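Local coordinates for macrophage migration inhibitory factor-like protein (Entamoeba histolytica, PDB 6CUQ) that belongs to the macrophage migration inhibitory factor family, whose small alpha/beta subunits assemble into a trimer, seen here as three copies of one chain, at residues Pro10-Thr15 / Asp85-Leu90; Lys26-Glu31 / Glu92-Ile97. One frame throughout, in Å; residues are numbered along the deposited sequence.

Contact 1. Residues Pro10-Thr15 / Asp85-Leu90; sequences PHALIT and DRYCKL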
loop_
_atom_site.group_PDB
_atom_site.type_symbol
_atom_site.label_atom_id
_atom_site.label_comp_id
_atom_site.label_asym_id
_atom_site.label_seq_id
_atom_site.Cartn_x
_atom_site.Cartn_y
_atom_site.Cartn_z
ATOM N N PRO B 10 -8.768 -1.210 13.222
ATOM C CA PRO B 10 -8.920 -0.827 11.808
ATOM C C PRO B 10 -7.880 0.179 11.321
ATOM O O PRO B 10 -7.451 1.082 12.049
ATOM C CB PRO B 10 -10.334 -0.232 11.754
ATOM C CG PRO B 10 -10.625 0.200 13.149
ATOM C CD PRO B 10 -9.805 -0.623 14.092
ATOM N N HIS B 11 -7.479 0.011 10.054
ATOM C CA HIS B 11 -6.518 0.906 9.413
ATOM C C HIS B 11 -6.954 1.215 7.985
ATOM O O HIS B 11 -7.440 0.331 7.263
ATOM C CB HIS B 11 -5.100 0.307 9.381
ATOM C CG HIS B 11 -4.060 1.232 8.815
ATOM N ND1 HIS B 11 -3.820 1.352 7.463
ATOM C CD2 HIS B 11 -3.205 2.093 9.422
ATOM C CE1 HIS B 11 -2.863 2.240 7.262
ATOM N NE2 HIS B 11 -2.468 2.701 8.434
ATOM N N ALA B 12 -6.762 2.470 7.574
ATOM C CA ALA B 12 -7.060 2.894 6.207
ATOM C C ALA B 12 -5.834 3.582 5.637
ATOM O O ALA B 12 -5.374 4.591 6.184
ATOM C CB ALA B 12 -8.272 3.830 6.137
ATOM N N LEU B 13 -5.290 3.008 4.566
ATOM C CA LEU B 13 -4.233 3.622 3.779
ATOM C C LEU B 13 -4.901 4.223 2.545
ATOM O O LEU B 13 -5.377 3.489 1.670
ATOM C CB LEU B 13 -3.153 2.611 3.391
ATOM C CG LEU B 13 -1.719 3.123 3.200
ATOM C CD1 LEU B 13 -0.760 1.980 2.916
ATOM C CD2 LEU B 13 -1.646 4.171 2.100
ATOM N N ILE B 14 -4.948 5.549 2.491
ATOM C CA ILE B 14 -5.613 6.289 1.429
ATOM C C ILE B 14 -4.529 6.829 0.509
ATOM O O ILE B 14 -3.691 7.647 0.917
ATOM C CB ILE B 14 -6.482 7.421 1.986
ATOM C CG1 ILE B 14 -7.501 6.850 2.976
ATOM C CG2 ILE B 14 -7.187 8.154 0.839
ATOM C CD1 ILE B 14 -8.302 7.898 3.725
ATOM N N THR B 15 -4.524 6.339 -0.720
ATOM C CA THR B 15 -3.628 6.808 -1.764
ATOM C C THR B 15 -4.494 7.612 -2.723
ATOM O O THR B 15 -5.378 7.054 -3.380
ATOM C CB THR B 15 -2.950 5.623 -2.452
ATOM O OG1 THR B 15 -2.310 4.796 -1.467
ATOM C CG2 THR B 15 -1.955 6.079 -3.527
ATOM N N ASP B 85 -19.554 4.001 1.080
ATOM C CA ASP B 85 -20.345 5.220 0.948
ATOM C C ASP B 85 -19.725 6.387 1.719
ATOM O O ASP B 85 -19.638 7.506 1.195
ATOM C CB ASP B 85 -21.780 4.954 1.412
ATOM C CG ASP B 85 -22.652 6.191 1.337
ATOM O OD1 ASP B 85 -23.191 6.623 2.380
ATOM O OD2 ASP B 85 -22.770 6.756 0.233
ATOM N N ARG B 86 -19.247 6.143 2.943
ATOM C CA ARG B 86 -18.726 7.242 3.756
ATOM C C ARG B 86 -17.389 7.756 3.225
ATOM O O ARG B 86 -17.139 8.968 3.236
ATOM C CB ARG B 86 -18.633 6.813 5.219
ATOM C CG ARG B 86 -20.008 6.558 5.809
ATOM C CD ARG B 86 -20.070 6.780 7.291
ATOM N NE ARG B 86 -19.895 8.181 7.652
ATOM C CZ ARG B 86 -19.611 8.590 8.884
ATOM N NH1 ARG B 86 -19.471 7.698 9.851
ATOM N NH2 ARG B 86 -19.455 9.881 9.143
ATOM N N TYR B 87 -16.498 6.859 2.799
ATOM C CA TYR B 87 -15.220 7.301 2.239
ATOM C C TYR B 87 -15.407 8.041 0.917
ATOM O O TYR B 87 -14.681 9.002 0.631
ATOM C CB TYR B 87 -14.282 6.114 2.043
ATOM C CG TYR B 87 -13.522 5.747 3.289
ATOM C CD1 TYR B 87 -12.540 6.589 3.781
ATOM C CD2 TYR B 87 -13.780 4.559 3.969
ATOM C CE1 TYR B 87 -11.830 6.267 4.913
ATOM C CE2 TYR B 87 -13.077 4.224 5.107
ATOM C CZ TYR B 87 -12.105 5.088 5.576
ATOM O OH TYR B 87 -11.390 4.784 6.702
ATOM N N CYS B 88 -16.328 7.570 0.071
ATOM C CA CYS B 88 -16.560 8.260 -1.194
ATOM C C CYS B 88 -17.165 9.637 -0.957
ATOM O O CYS B 88 -16.807 10.605 -1.640
ATOM C CB CYS B 88 -17.449 7.409 -2.108
ATOM S SG CYS B 88 -16.586 5.975 -2.815
ATOM N N LYS B 89 -18.052 9.756 0.036
ATOM C CA LYS B 89 -18.597 11.068 0.372
ATOM C C LYS B 89 -17.517 11.966 0.951
ATOM O O LYS B 89 -17.494 13.173 0.672
ATOM C CB LYS B 89 -19.770 10.926 1.341
ATOM N N LEU B 90 -16.590 11.389 1.715
ATOM C CA LEU B 90 -15.504 12.168 2.301
ATOM C C LEU B 90 -14.545 12.709 1.236
ATOM O O LEU B 90 -14.230 13.905 1.229
ATOM C CB LEU B 90 -14.756 11.324 3.339
ATOM C CG LEU B 90 -13.504 12.049 3.833
ATOM C CD1 LEU B 90 -13.958 13.335 4.479
ATOM C CD2 LEU B 90 -12.616 11.211 4.775
#
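Y87, on helix 80-95, brings the outer part of its ring and its hydroxyl to A12 and I14 of strand 11-16, a small, wholly buried helix-on-sheet contact near the centre of the subunit. The setting is the macrophage migration inhibitory factor fold, in which two helices pack on one side of a four-stranded mixed sheet. Strand 11-16 is an inner strand, between 48-53 and 66-72. Being two residues apart on an extended strand, A12 and I14 both point to the face the helices occupy. H11, between P10 and A12, turns the other way and stacks its ring on F67 of the third subunit, so a single strand serves both the subunit core and the assembly.

The CA atoms of I14 and Y87 are 9.7 Å apart, a separation that a long, flat side chain such as tyrosine can bridge. The ring leaves the helix with CG beside its own backbone N (chi1 -84°), and its far end comes to the strand. I14 meets it with the longer branch: CG1 lies beside the backbone N and the chain runs on extended (chi2 173°), bringing CD1 to 4.1 Å from Y87 CE1 at a slant to the ring. The branched isoleucine also packs on I68 of strand 66-72, and Y87 touches I68 and I70 there.

A hydroxyl buried this deeply needs a polar partner, and S32 of helix 22-40 supplies it through a hydrogen bond between S32 OG and Y87 OH, which ties the tip of the tyrosine to helix 22-40. The small A12 suits a place where the tyrosine tip comes close: A12 CB is 4.1 Å from Y87 CZ, and A12 CB approaches Y87 OH to 3.3 Å.

Contact 2. Residues Lys26-Glu31 / Glu92-Ile97; sequences KEIAHE and EQKAGI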
loop_
_atom_site.group_PDB
_atom_site.type_symbol
_atom_site.label_atom_id
_atom_site.label_comp_id
_atom_site.label_asym_id
_atom_site.label_seq_id
_atom_site.Cartn_x
_atom_site.Cartn_y
_atom_site.Cartn_z
ATOM N N LYS B 26 -4.829 16.311 6.431
ATOM C CA LYS B 26 -5.042 16.026 7.841
ATOM C C LYS B 26 -6.524 15.826 8.125
ATOM O O LYS B 26 -6.906 14.901 8.851
ATOM C CB LYS B 26 -4.464 17.141 8.724
ATOM C CG LYS B 26 -2.961 17.337 8.604
ATOM C CD LYS B 26 -2.496 18.349 9.649
ATOM C CE LYS B 26 -1.092 18.892 9.397
ATOM N NZ LYS B 26 -1.144 20.103 8.502
ATOM N N GLU B 27 -7.377 16.663 7.531
ATOM C CA GLU B 27 -8.807 16.523 7.774
ATOM C C GLU B 27 -9.311 15.183 7.257
ATOM O O GLU B 27 -10.166 14.544 7.887
ATOM C CB GLU B 27 -9.558 17.674 7.121
ATOM C CG GLU B 27 -9.434 19.010 7.847
ATOM C CD GLU B 27 -10.017 20.148 7.015
ATOM O OE1 GLU B 27 -10.831 19.866 6.114
ATOM O OE2 GLU B 27 -9.660 21.319 7.258
ATOM N N ILE B 28 -8.775 14.736 6.119
ATOM C CA ILE B 28 -9.128 13.429 5.573
ATOM C C ILE B 28 -8.706 12.318 6.531
ATOM O O ILE B 28 -9.495 11.420 6.849
ATOM C CB ILE B 28 -8.502 13.250 4.174
ATOM C CG1 ILE B 28 -9.233 14.124 3.155
ATOM C CG2 ILE B 28 -8.480 11.783 3.764
ATOM C CD1 ILE B 28 -8.567 14.181 1.783
ATOM N N ALA B 29 -7.461 12.371 7.020
ATOM C CA ALA B 29 -7.006 11.358 7.976
ATOM C C ALA B 29 -7.875 11.351 9.228
ATOM O O ALA B 29 -8.253 10.287 9.730
ATOM C CB ALA B 29 -5.545 11.598 8.367
ATOM N N HIS B 30 -8.187 12.541 9.751
ATOM C CA HIS B 30 -9.022 12.656 10.941
ATOM C C HIS B 30 -10.411 12.054 10.709
ATOM O O HIS B 30 -10.869 11.196 11.472
ATOM C CB HIS B 30 -9.120 14.130 11.335
ATOM C CG HIS B 30 -10.055 14.391 12.475
ATOM N ND1 HIS B 30 -9.799 13.959 13.760
ATOM C CD2 HIS B 30 -11.252 15.028 12.523
ATOM C CE1 HIS B 30 -10.793 14.328 14.552
ATOM N NE2 HIS B 30 -11.686 14.980 13.828
ATOM N N GLU B 31 -11.089 12.483 9.640
ATOM C CA GLU B 31 -12.429 11.975 9.356
ATOM C C GLU B 31 -12.403 10.481 9.055
ATOM O O GLU B 31 -13.354 9.761 9.381
ATOM C CB GLU B 31 -13.041 12.734 8.182
ATOM C CG GLU B 31 -13.444 14.145 8.502
ATOM C CD GLU B 31 -14.457 14.225 9.615
ATOM O OE1 GLU B 31 -15.330 13.328 9.716
ATOM O OE2 GLU B 31 -14.400 15.216 10.365
ATOM N N GLU B 92 -15.021 13.038 -1.919
ATOM C CA GLU B 92 -15.732 13.998 -2.748
ATOM C C GLU B 92 -15.820 15.360 -2.061
ATOM O O GLU B 92 -15.580 16.400 -2.692
ATOM C CB GLU B 92 -17.121 13.457 -3.088
ATOM C CG GLU B 92 -17.828 14.218 -4.187
ATOM C CD GLU B 92 -18.373 15.551 -3.715
ATOM O OE1 GLU B 92 -18.900 15.611 -2.578
ATOM O OE2 GLU B 92 -18.258 16.537 -4.477
ATOM N N GLN B 93 -16.159 15.379 -0.770
ATOM C CA GLN B 93 -16.375 16.658 -0.100
ATOM C C GLN B 93 -15.064 17.424 0.053
ATOM O O GLN B 93 -15.033 18.647 -0.130
ATOM C CB GLN B 93 -17.018 16.455 1.273
ATOM C CG GLN B 93 -16.905 17.696 2.156
ATOM C CD GLN B 93 -16.895 17.379 3.643
ATOM O OE1 GLN B 93 -17.545 16.438 4.100
ATOM N NE2 GLN B 93 -16.143 18.172 4.408
ATOM N N LYS B 94 -13.972 16.722 0.383
ATOM C CA LYS B 94 -12.704 17.377 0.689
ATOM C C LYS B 94 -11.773 17.513 -0.512
ATOM O O LYS B 94 -10.973 18.453 -0.553
ATOM C CB LYS B 94 -11.956 16.609 1.789
ATOM C CG LYS B 94 -12.713 16.390 3.097
ATOM C CD LYS B 94 -12.782 17.637 3.977
ATOM C CE LYS B 94 -12.887 17.266 5.481
ATOM N NZ LYS B 94 -13.317 18.419 6.301
ATOM N N ALA B 95 -11.854 16.621 -1.505
ATOM C CA ALA B 95 -10.893 16.628 -2.604
ATOM C C ALA B 95 -11.532 16.644 -3.987
ATOM O O ALA B 95 -10.804 16.611 -4.985
ATOM C CB ALA B 95 -9.943 15.424 -2.496
ATOM N N GLY B 96 -12.859 16.648 -4.074
ATOM C CA GLY B 96 -13.545 16.702 -5.346
ATOM C C GLY B 96 -13.385 15.478 -6.212
ATOM O O GLY B 96 -13.566 15.564 -7.433
ATOM N N ILE B 97 -13.071 14.331 -5.614
ATOM C CA ILE B 97 -12.876 13.093 -6.354
ATOM C C ILE B 97 -14.229 12.423 -6.548
ATOM O O ILE B 97 -15.022 12.301 -5.600
ATOM C CB ILE B 97 -11.879 12.173 -5.625
ATOM C CG1 ILE B 97 -10.564 12.925 -5.360
ATOM C CG2 ILE B 97 -11.636 10.918 -6.418
ATOM C CD1 ILE B 97 -9.514 12.110 -4.625
#
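K94 NZ donates a hydrogen bond of 2.9 Å to E27 OE1, forming a salt bridge between helix 80-95 and helix 22-40. The ammonium does not come in level with the carboxylate: it meets OE1 from above, 40° out of the carboxylate plane. The two side chains cross at about a right angle. E27 runs extended beyond CG (chi2 171°), while K94 turns at its second torsion (chi2 -76°), and that bend directs its outer part across the glutamate. K94 CE thus rests 3.7 Å from E27 CB, joining an apolar contact to the ionic one.

Lysine suits this position because its aliphatic stem packs while its ammonium pairs with a carboxylate. Near its own helix, K94 CB packs 3.9 Å from I28 CG1, the two side chains sliding past each other in opposite directions. I28 is buried and also reaches V51 of strand 48-53 and L16 of strand 11-16, so it joins the helix pair to the sheet beneath. One turn on from E27, E31 adds its methylene, with E31 CG at 4.4 Å from K94 CE. Its carboxylate is not bonded to the lysine, yet E31 OE2 lies 5.3 Å from K94 NZ, and this second negative charge probably helps to favour the ammonium here.

Helix 80-95 ends one residue past K94, and G96 takes the positive phi that glycine accommodates readily. In this chain one buried isoleucine, I28, lies under the aliphatic part of K94, with the salt bridge at the partly exposed margin; the pair of antiparallel helices on one face of a mixed sheet is characteristic of the macrophage migration inhibitory factor fold.

Helix 80-95 enters both contacts, meeting strand 11-16 in contact 1 and, closer to its C-terminal end, helix 22-40 in contact 2. Their centres are 9 Å apart, and they touch directly: in the interior I14 CD1 packs 3.9 Å from I28 CG2, and nearer the surface L90 CD2 lies 3.8 Å from E31 CB. Contact 1 is the deeper: its centre is about 3 Å from the centre of the chain, whereas that of contact 2 is about 11 Å from it, and contact 2 opens partly to the outside. The third subunit borders both, through its F67 beside H11 and through its G60, whose carbonyl O hydrogen-bonds to H30 ND1.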